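PDB 1WPX: carboxypeptidase Y inhibitor from Saccharomyces cerevisiae, which inhibits carboxypeptidase Y specifically and potently, and belongs to the phosphatidylethanolamine-binding protein family. Local coordinates for residues B[94-99]-B[162-167]; B[112-117]-B[146-151]; B[151-156]-B[213-218]. All blocks are in the same frame, centred on the assembly; numbering follows the deposited sequence.

How the contacts relate
All three contacts reach the same antiparallel sheet and end at one sulfate, probably from the crystallisation liquor. It occupies what is probably the anion-binding pocket of the family. Tyr164 of contact 1, His112 of contact 2 and the N-H of Ala154 in contact 3 bond to it, with Asp96 and His162 close by. Strand 90-96 lies between strands 110-120 and 162-170. It joins contacts 1 and 2, whose centres are about 14 Å apart, with Met94 O lying 2.9 Å from His112 N. Contact 3 is closer to contact 1, about 7 Å between centres. There His162 N lies 2.9 Å from Ala217 O. Contacts 2 and 3 share Met151, where the chain leaves the first and enters the second.

Contact 1 (B[94-99]-B[162-167]); sequences MTDPDA and HRYVFL. With SO4 (sulfate ion), chain G.
What is probably the anion-binding pocket of the phosphatidylethanolamine-binding fold takes shape where Asp96, Pro97 and Asp98 meet His162 and Arg163. Asp96 OD2 accepts a hydrogen bond from His162 ND1 at 2.9 Å, using its syn lone pair. The bond is bent, and OD2 lies 30° out of the imidazole plane. CG of Asp96 is anti to the backbone N (chi1 174°), which carries the carboxylate over to His162 and to the sulfate. The other oxygen, OD1, accepts the N-H of Asp98 at 2.6 Å from above the carboxylate plane, closing an Asx turn. The carbonyl O of Asp98 sits over one face of the His162 ring without a hydrogen bond. Tyr164 OH reaches the sulfate, with O2 at 3.3 Å.

Asp96, Pro97 and Asp98 belong to the DPDxP signature of the family, and His162 and Arg163 to GxHR; the next pair locks the two together. Arg163 grips Asp98 side-on in a salt bridge, with the two flat groups only 9° from coplanar. Its NE meets OD2 at 2.7 Å, and NH2 meets OD1. The backbone N of Arg163 adds a second bond to OD2, on the anti lone pair. Pro97 CG covers a face of the guanidinium, 3.6 Å from NH2, while Asp24 takes NH1.

Farther along, Thr95 and Val165 form a hydrogen-bonded antiparallel pair. Next to it Met94 and Phe166 lie side by side. Met94 CG stands over the Phe166 ring, and SD comes 3.5 Å from CE2 in an oblique Met-aromatic contact.

Contact 2 (B[112-117]-B[146-151]); sequences HLVECD and TLIEYM. With SO4 (sulfate ion), chain G.
Val114 O is gripped by two successive amides of the facing chain. Leu147 N donates to it at 2.9 Å, and Ile148 N adds a weak bond at 3.4 Å. This is a classic beta bulge in the antiparallel sheet, with Leu147 and Ile148 both opposite Val114. In return Val114 N donates to Ile148 O at 3.2 Å. The bulge lets both neighbours pack on the valine: its CG1 meets Leu147 CB, and its CB meets CB of Ile148. Leu147 CD1 also touches Cys116 SG, and Trp201 of helix 198-203 lies against Val114 and Leu147.

At the other end His112 links the strand to the sulfate site. Its first torsion (chi1 -80°) swings the ring toward Met151, and chi2 of -81° turns ND1 to Met151 O. ND1 donates there, though the refined length is too short to be taken literally. NE2 donates to sulfate O4 at 2.7 Å, and the bond is nearly straight (165°). Both acceptors lie at the ring edge, near its plane, so the imidazole is pinned from two sides. A leucine at this position would probably leave Met151 O without its side-chain donor and weaken the hold on the anion. Tyr150 crosses Leu113 at about a right angle, and its ring edge at CD1 lies 4.0 Å from Leu113 CB.

Contact 3 (B[151-156]-B[213-218]); sequences MGPAPP and NFFYAE. With SO4 (sulfate ion), chain G.
The first torsion of Phe215 (chi1 72°) places CG between its backbone N and carbonyl carbon, and chi2 near 92° sets the ring so that its edge faces Pro153. There Pro153 CG meets CZ at 3.7 Å, near the plane of the ring, and the two side chains cross at about a right angle. The same proline turns CB to the methyl of Ala217, with the two CB atoms 4.1 Å apart. Pro155 extends the contact: its CG rests near the backbone C of Glu218, at 4.2 Å. No hydrogen bond joins the two segments, and the meeting is small and mostly of apolar side chains.

Tyr164 of the adjoining strand is touched by Pro153, Pro155 and Ala217, and its ring meets that of Phe215. Both prolines thus lie against a tyrosine whose OH reaches the sulfate. On the ligand side the N-H of Ala154 donates to sulfate O2 at 2.8 Å (155°). Pro155 O accepts from Thr219 OG1. The arrangement is that of a proline-rich loop laid over the end of a strand, consistent with one wall of the anion-binding pocket known in the phosphatidylethanolamine-binding family.

Contact 1 (B[94-99]-B[162-167])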
loop_
_atom_site.group_PDB
_atom_site.type_symbol
_atom_site.label_atom_id
_atom_site.label_comp_id
_atom_site.label_asym_id
_atom_site.label_seq_id
_atom_site.Cartn_x
_atom_site.Cartn_y
_atom_site.Cartn_z
ATOM N N MET B 94 11.063 1.252 -25.028
ATOM C CA MET B 94 9.708 1.609 -24.624
ATOM C C MET B 94 8.780 1.195 -25.759
ATOM O O MET B 94 8.912 1.674 -26.883
ATOM C CB MET B 94 9.548 3.104 -24.364
ATOM C CG MET B 94 8.186 3.428 -23.746
ATOM S SD MET B 94 7.869 5.184 -23.467
ATOM C CE MET B 94 6.210 5.326 -24.129
ATOM N N THR B 95 7.847 0.298 -25.473
ATOM C CA THR B 95 6.935 -0.153 -26.508
ATOM C C THR B 95 5.489 -0.282 -26.024
ATOM O O THR B 95 5.229 -0.439 -24.830
ATOM C CB THR B 95 7.389 -1.511 -27.083
ATOM O OG1 THR B 95 6.636 -1.809 -28.270
ATOM C CG2 THR B 95 7.184 -2.618 -26.053
ATOM N N ASP B 96 4.562 -0.208 -26.978
ATOM C CA ASP B 96 3.134 -0.331 -26.718
ATOM C C ASP B 96 2.623 -1.534 -27.512
ATOM O O ASP B 96 2.615 -1.511 -28.739
ATOM C CB ASP B 96 2.408 0.946 -27.168
ATOM C CG ASP B 96 0.889 0.834 -27.056
ATOM O OD1 ASP B 96 0.385 -0.224 -26.622
ATOM O OD2 ASP B 96 0.194 1.810 -27.404
ATOM N N PRO B 97 2.202 -2.606 -26.824
ATOM C CA PRO B 97 1.703 -3.788 -27.534
ATOM C C PRO B 97 0.199 -3.694 -27.779
ATOM O O PRO B 97 -0.422 -4.635 -28.286
ATOM C CB PRO B 97 2.052 -4.918 -26.584
ATOM C CG PRO B 97 1.747 -4.290 -25.252
ATOM C CD PRO B 97 2.313 -2.873 -25.378
ATOM N N ASP B 98 -0.382 -2.557 -27.408
ATOM C CA ASP B 98 -1.814 -2.337 -27.577
ATOM C C ASP B 98 -2.091 -1.185 -28.544
ATOM O O ASP B 98 -2.800 -0.230 -28.218
ATOM C CB ASP B 98 -2.463 -2.058 -26.217
ATOM C CG ASP B 98 -2.194 -3.160 -25.212
ATOM O OD1 ASP B 98 -2.334 -4.347 -25.577
ATOM O OD2 ASP B 98 -1.847 -2.840 -24.058
ATOM N N ALA B 99 -1.515 -1.288 -29.738
ATOM C CA ALA B 99 -1.685 -0.273 -30.764
ATOM C C ALA B 99 -2.342 -0.898 -31.991
ATOM O O ALA B 99 -1.877 -1.912 -32.503
ATOM C CB ALA B 99 -0.340 0.316 -31.131
ATOM N N HIS B 162 -3.784 1.705 -22.896
ATOM C CA HIS B 162 -2.697 0.980 -23.547
ATOM C C HIS B 162 -1.594 0.720 -22.538
ATOM O O HIS B 162 -1.400 1.492 -21.594
ATOM C CB HIS B 162 -2.083 1.791 -24.690
ATOM C CG HIS B 162 -2.991 2.001 -25.859
ATOM N ND1 HIS B 162 -2.553 2.554 -27.042
ATOM C CD2 HIS B 162 -4.307 1.735 -26.031
ATOM C CE1 HIS B 162 -3.559 2.620 -27.895
ATOM N NE2 HIS B 162 -4.635 2.129 -27.306
ATOM N N ARG B 163 -0.862 -0.366 -22.749
ATOM C CA ARG B 163 0.260 -0.699 -21.888
ATOM C C ARG B 163 1.516 -0.058 -22.475
ATOM O O ARG B 163 1.831 -0.249 -23.652
ATOM C CB ARG B 163 0.451 -2.213 -21.806
ATOM C CG ARG B 163 -0.551 -2.919 -20.917
ATOM C CD ARG B 163 -0.486 -4.419 -21.107
ATOM N NE ARG B 163 -0.791 -4.789 -22.482
ATOM C CZ ARG B 163 -0.744 -6.031 -22.949
ATOM N NH1 ARG B 163 -0.402 -7.033 -22.143
ATOM N NH2 ARG B 163 -1.027 -6.271 -24.225
ATOM N N TYR B 164 2.213 0.723 -21.658
ATOM C CA TYR B 164 3.450 1.367 -22.079
ATOM C C TYR B 164 4.553 0.695 -21.276
ATOM O O TYR B 164 4.746 0.987 -20.092
ATOM C CB TYR B 164 3.357 2.864 -21.804
ATOM C CG TYR B 164 2.352 3.505 -22.724
ATOM C CD1 TYR B 164 2.658 3.709 -24.073
ATOM C CD2 TYR B 164 1.060 3.803 -22.285
ATOM C CE1 TYR B 164 1.707 4.187 -24.966
ATOM C CE2 TYR B 164 0.092 4.282 -23.173
ATOM C CZ TYR B 164 0.425 4.467 -24.515
ATOM O OH TYR B 164 -0.518 4.899 -25.415
ATOM N N VAL B 165 5.267 -0.214 -21.940
ATOM C CA VAL B 165 6.312 -1.008 -21.301
ATOM C C VAL B 165 7.779 -0.615 -21.491
ATOM O O VAL B 165 8.280 -0.536 -22.610
ATOM C CB VAL B 165 6.158 -2.492 -21.718
ATOM C CG1 VAL B 165 7.026 -3.382 -20.848
ATOM C CG2 VAL B 165 4.697 -2.904 -21.617
ATOM N N PHE B 166 8.466 -0.384 -20.373
ATOM C CA PHE B 166 9.887 -0.061 -20.395
ATOM C C PHE B 166 10.659 -1.355 -20.147
ATOM O O PHE B 166 10.307 -2.130 -19.253
ATOM C CB PHE B 166 10.245 0.949 -19.304
ATOM C CG PHE B 166 9.736 2.331 -19.568
ATOM C CD1 PHE B 166 8.600 2.807 -18.918
ATOM C CD2 PHE B 166 10.399 3.166 -20.465
ATOM C CE1 PHE B 166 8.133 4.097 -19.155
ATOM C CE2 PHE B 166 9.939 4.455 -20.708
ATOM C CZ PHE B 166 8.802 4.924 -20.050
ATOM N N LEU B 167 11.700 -1.591 -20.944
ATOM C CA LEU B 167 12.524 -2.790 -20.799
ATOM C C LEU B 167 14.012 -2.456 -20.850
ATOM O O LEU B 167 14.465 -1.721 -21.736
ATOM C CB LEU B 167 12.201 -3.813 -21.893
ATOM C CG LEU B 167 10.752 -4.287 -22.018
ATOM C CD1 LEU B 167 10.037 -3.421 -23.032
ATOM C CD2 LEU B 167 10.710 -5.728 -22.467
HETATM S S SO4 G . 0.667 4.759 -29.237
HETATM O O1 SO4 G . 1.158 5.244 -30.540
HETATM O O2 SO4 G . 0.869 5.810 -28.222
HETATM O O3 SO4 G . -0.769 4.437 -29.346
HETATM O O4 SO4 G . 1.410 3.545 -28.857
#

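Contact 2 (B[112-117]-B[146-151])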
loop_
_atom_site.group_PDB
_atom_site.type_symbol
_atom_site.label_atom_id
_atom_site.label_comp_id
_atom_site.label_asym_id
_atom_site.label_seq_id
_atom_site.Cartn_x
_atom_site.Cartn_y
_atom_site.Cartn_z
ATOM N N HIS B 112 8.296 3.339 -29.212
ATOM C CA HIS B 112 8.319 4.668 -28.627
ATOM C C HIS B 112 9.713 5.181 -28.285
ATOM O O HIS B 112 9.965 6.391 -28.305
ATOM C CB HIS B 112 7.446 4.685 -27.368
ATOM C CG HIS B 112 5.983 4.815 -27.652
ATOM N ND1 HIS B 112 5.383 6.026 -27.914
ATOM C CD2 HIS B 112 5.007 3.882 -27.747
ATOM C CE1 HIS B 112 4.098 5.836 -28.158
ATOM N NE2 HIS B 112 3.844 4.543 -28.063
ATOM N N LEU B 113 10.626 4.267 -27.981
ATOM C CA LEU B 113 11.966 4.678 -27.603
ATOM C C LEU B 113 12.936 3.511 -27.620
ATOM O O LEU B 113 12.558 2.371 -27.336
ATOM C CB LEU B 113 11.910 5.316 -26.210
ATOM C CG LEU B 113 13.139 5.816 -25.444
ATOM C CD1 LEU B 113 13.849 4.647 -24.810
ATOM C CD2 LEU B 113 14.053 6.603 -26.365
ATOM N N VAL B 114 14.182 3.812 -27.979
ATOM C CA VAL B 114 15.254 2.826 -28.035
ATOM C C VAL B 114 16.596 3.526 -27.887
ATOM O O VAL B 114 17.097 4.112 -28.836
ATOM C CB VAL B 114 15.273 2.051 -29.369
ATOM C CG1 VAL B 114 16.511 1.170 -29.429
ATOM C CG2 VAL B 114 14.040 1.193 -29.493
ATOM N N GLU B 115 17.161 3.467 -26.687
ATOM C CA GLU B 115 18.453 4.078 -26.392
ATOM C C GLU B 115 19.475 2.972 -26.169
ATOM O O GLU B 115 19.217 2.026 -25.419
ATOM C CB GLU B 115 18.358 4.915 -25.128
ATOM C CG GLU B 115 18.459 6.391 -25.348
ATOM C CD GLU B 115 18.640 7.118 -24.043
ATOM O OE1 GLU B 115 17.717 7.056 -23.202
ATOM O OE2 GLU B 115 19.710 7.738 -23.855
ATOM N N CYS B 116 20.640 3.093 -26.800
ATOM C CA CYS B 116 21.663 2.067 -26.657
ATOM C C CYS B 116 23.007 2.597 -26.190
ATOM O O CYS B 116 23.229 3.810 -26.121
ATOM C CB CYS B 116 21.851 1.326 -27.978
ATOM S SG CYS B 116 20.318 0.737 -28.715
ATOM N N ASP B 117 23.899 1.660 -25.874
ATOM C CA ASP B 117 25.241 1.974 -25.414
ATOM C C ASP B 117 25.189 2.864 -24.174
ATOM O O ASP B 117 25.897 3.867 -24.083
ATOM C CB ASP B 117 26.030 2.667 -26.524
ATOM C CG ASP B 117 25.834 2.008 -27.877
ATOM O OD1 ASP B 117 25.998 0.770 -27.978
ATOM O OD2 ASP B 117 25.514 2.735 -28.845
ATOM N N THR B 146 20.814 7.015 -29.555
ATOM C CA THR B 146 19.376 6.840 -29.671
ATOM C C THR B 146 19.008 6.365 -31.073
ATOM O O THR B 146 19.142 7.112 -32.036
ATOM C CB THR B 146 18.634 8.173 -29.398
ATOM O OG1 THR B 146 18.884 8.597 -28.052
ATOM C CG2 THR B 146 17.135 8.005 -29.600
ATOM N N LEU B 147 18.554 5.125 -31.192
ATOM C CA LEU B 147 18.155 4.599 -32.489
ATOM C C LEU B 147 16.760 5.101 -32.843
ATOM O O LEU B 147 16.457 5.344 -34.008
ATOM C CB LEU B 147 18.144 3.068 -32.484
ATOM C CG LEU B 147 19.456 2.333 -32.204
ATOM C CD1 LEU B 147 19.245 0.842 -32.432
ATOM C CD2 LEU B 147 20.555 2.861 -33.105
ATOM N N ILE B 148 15.911 5.248 -31.829
ATOM C CA ILE B 148 14.542 5.722 -32.022
ATOM C C ILE B 148 14.207 6.778 -30.971
ATOM O O ILE B 148 13.924 6.443 -29.823
ATOM C CB ILE B 148 13.535 4.557 -31.896
ATOM C CG1 ILE B 148 13.784 3.525 -33.002
ATOM C CG2 ILE B 148 12.114 5.086 -31.954
ATOM C CD1 ILE B 148 13.566 4.048 -34.408
ATOM N N GLU B 149 14.238 8.050 -31.361
ATOM C CA GLU B 149 13.948 9.132 -30.424
ATOM C C GLU B 149 12.639 8.911 -29.662
ATOM O O GLU B 149 11.720 8.253 -30.152
ATOM C CB GLU B 149 13.929 10.486 -31.150
ATOM C CG GLU B 149 12.935 10.615 -32.309
ATOM C CD GLU B 149 13.218 9.668 -33.485
ATOM O OE1 GLU B 149 14.407 9.440 -33.813
ATOM O OE2 GLU B 149 12.241 9.167 -34.096
ATOM N N TYR B 150 12.569 9.458 -28.452
ATOM C CA TYR B 150 11.392 9.309 -27.609
ATOM C C TYR B 150 10.134 9.976 -28.143
ATOM O O TYR B 150 10.173 11.084 -28.675
ATOM C CB TYR B 150 11.658 9.868 -26.209
ATOM C CG TYR B 150 10.470 9.748 -25.275
ATOM C CD1 TYR B 150 10.191 8.547 -24.623
ATOM C CD2 TYR B 150 9.611 10.825 -25.059
ATOM C CE1 TYR B 150 9.085 8.419 -23.773
ATOM C CE2 TYR B 150 8.502 10.710 -24.217
ATOM C CZ TYR B 150 8.247 9.503 -23.576
ATOM O OH TYR B 150 7.166 9.373 -22.731
ATOM N N MET B 151 9.015 9.283 -27.969
ATOM C CA MET B 151 7.708 9.783 -28.363
ATOM C C MET B 151 6.709 9.311 -27.306
ATOM O O MET B 151 6.504 8.110 -27.134
ATOM C CB MET B 151 7.305 9.244 -29.728
ATOM C CG MET B 151 6.073 9.930 -30.270
ATOM S SD MET B 151 5.579 9.329 -31.880
ATOM C CE MET B 151 4.222 8.239 -31.395
HETATM S S SO4 G . 0.667 4.759 -29.237
HETATM O O1 SO4 G . 1.158 5.244 -30.540
HETATM O O2 SO4 G . 0.869 5.810 -28.222
HETATM O O3 SO4 G . -0.769 4.437 -29.346
HETATM O O4 SO4 G . 1.410 3.545 -28.857
#

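Contact 3 (B[151-156]-B[213-218])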
loop_
_atom_site.group_PDB
_atom_site.type_symbol
_atom_site.label_atom_id
_atom_site.label_comp_id
_atom_site.label_asym_id
_atom_site.label_seq_id
_atom_site.Cartn_x
_atom_site.Cartn_y
_atom_site.Cartn_z
ATOM N N MET B 151 9.015 9.283 -27.969
ATOM C CA MET B 151 7.708 9.783 -28.363
ATOM C C MET B 151 6.709 9.311 -27.306
ATOM O O MET B 151 6.504 8.110 -27.134
ATOM C CB MET B 151 7.305 9.244 -29.728
ATOM C CG MET B 151 6.073 9.930 -30.270
ATOM S SD MET B 151 5.579 9.329 -31.880
ATOM C CE MET B 151 4.222 8.239 -31.395
ATOM N N GLY B 152 6.104 10.261 -26.595
ATOM C CA GLY B 152 5.148 9.928 -25.554
ATOM C C GLY B 152 3.884 9.223 -26.010
ATOM O O GLY B 152 3.632 9.098 -27.209
ATOM N N PRO B 153 3.055 8.750 -25.062
ATOM C CA PRO B 153 1.811 8.054 -25.396
ATOM C C PRO B 153 0.878 8.947 -26.201
ATOM O O PRO B 153 0.791 10.162 -25.964
ATOM C CB PRO B 153 1.226 7.707 -24.028
ATOM C CG PRO B 153 2.424 7.629 -23.151
ATOM C CD PRO B 153 3.234 8.813 -23.603
ATOM N N ALA B 154 0.184 8.336 -27.152
ATOM C CA ALA B 154 -0.748 9.056 -28.005
ATOM C C ALA B 154 -1.820 8.086 -28.481
ATOM O O ALA B 154 -2.118 8.006 -29.678
ATOM C CB ALA B 154 -0.010 9.653 -29.190
ATOM N N PRO B 155 -2.418 7.336 -27.543
ATOM C CA PRO B 155 -3.459 6.367 -27.887
ATOM C C PRO B 155 -4.687 7.022 -28.520
ATOM O O PRO B 155 -5.076 8.136 -28.154
ATOM C CB PRO B 155 -3.769 5.713 -26.546
ATOM C CG PRO B 155 -3.571 6.840 -25.586
ATOM C CD PRO B 155 -2.292 7.467 -26.081
ATOM N N PRO B 156 -5.303 6.336 -29.495
ATOM C CA PRO B 156 -6.492 6.834 -30.193
ATOM C C PRO B 156 -7.681 6.977 -29.243
ATOM O O PRO B 156 -8.020 6.050 -28.506
ATOM C CB PRO B 156 -6.746 5.763 -31.255
ATOM C CG PRO B 156 -5.384 5.183 -31.493
ATOM C CD PRO B 156 -4.834 5.077 -30.098
ATOM N N ASN B 213 9.377 -2.176 -16.228
ATOM C CA ASN B 213 8.370 -1.448 -15.467
ATOM C C ASN B 213 7.348 -1.003 -16.511
ATOM O O ASN B 213 7.628 -1.056 -17.705
ATOM C CB ASN B 213 8.978 -0.222 -14.789
ATOM C CG ASN B 213 8.140 0.280 -13.616
ATOM O OD1 ASN B 213 6.967 -0.052 -13.488
ATOM N ND2 ASN B 213 8.746 1.091 -12.765
ATOM N N PHE B 214 6.169 -0.567 -16.087
ATOM C CA PHE B 214 5.175 -0.138 -17.061
ATOM C C PHE B 214 4.043 0.665 -16.433
ATOM O O PHE B 214 3.866 0.679 -15.215
ATOM C CB PHE B 214 4.595 -1.356 -17.786
ATOM C CG PHE B 214 3.626 -2.141 -16.958
ATOM C CD1 PHE B 214 2.274 -2.152 -17.276
ATOM C CD2 PHE B 214 4.054 -2.831 -15.832
ATOM C CE1 PHE B 214 1.361 -2.836 -16.481
ATOM C CE2 PHE B 214 3.152 -3.517 -15.031
ATOM C CZ PHE B 214 1.801 -3.518 -15.356
ATOM N N PHE B 215 3.278 1.339 -17.281
ATOM C CA PHE B 215 2.162 2.139 -16.816
ATOM C C PHE B 215 1.061 2.118 -17.869
ATOM O O PHE B 215 1.256 1.596 -18.973
ATOM C CB PHE B 215 2.619 3.578 -16.524
ATOM C CG PHE B 215 2.921 4.404 -17.754
ATOM C CD1 PHE B 215 1.937 5.200 -18.335
ATOM C CD2 PHE B 215 4.205 4.433 -18.296
ATOM C CE1 PHE B 215 2.228 6.021 -19.435
ATOM C CE2 PHE B 215 4.510 5.251 -19.398
ATOM C CZ PHE B 215 3.521 6.047 -19.966
ATOM N N TYR B 216 -0.101 2.654 -17.507
ATOM C CA TYR B 216 -1.232 2.716 -18.419
ATOM C C TYR B 216 -1.555 4.170 -18.719
ATOM O O TYR B 216 -1.350 5.057 -17.888
ATOM C CB TYR B 216 -2.482 2.057 -17.818
ATOM C CG TYR B 216 -2.497 0.543 -17.784
ATOM C CD1 TYR B 216 -2.042 -0.155 -16.666
ATOM C CD2 TYR B 216 -3.017 -0.192 -18.850
ATOM C CE1 TYR B 216 -2.110 -1.549 -16.605
ATOM C CE2 TYR B 216 -3.091 -1.586 -18.805
ATOM C CZ TYR B 216 -2.636 -2.260 -17.679
ATOM O OH TYR B 216 -2.700 -3.637 -17.624
ATOM N N ALA B 217 -2.061 4.401 -19.920
ATOM C CA ALA B 217 -2.459 5.728 -20.350
ATOM C C ALA B 217 -3.670 5.518 -21.248
ATOM O O ALA B 217 -3.785 4.489 -21.926
ATOM C CB ALA B 217 -1.339 6.402 -21.113
ATOM N N GLU B 218 -4.572 6.489 -21.246
ATOM C CA GLU B 218 -5.783 6.386 -22.042
ATOM C C GLU B 218 -6.264 7.753 -22.505
ATOM O O GLU B 218 -6.012 8.767 -21.854
ATOM C CB GLU B 218 -6.878 5.717 -21.208
ATOM C CG GLU B 218 -8.008 5.115 -22.000
ATOM C CD GLU B 218 -9.122 4.608 -21.112
ATOM O OE1 GLU B 218 -10.008 3.886 -21.617
ATOM O OE2 GLU B 218 -9.118 4.941 -19.908
HETATM S S SO4 G . 0.667 4.759 -29.237
HETATM O O1 SO4 G . 1.158 5.244 -30.540
HETATM O O2 SO4 G . 0.869 5.810 -28.222
HETATM O O3 SO4 G . -0.769 4.437 -29.346
HETATM O O4 SO4 G . 1.410 3.545 -28.857
#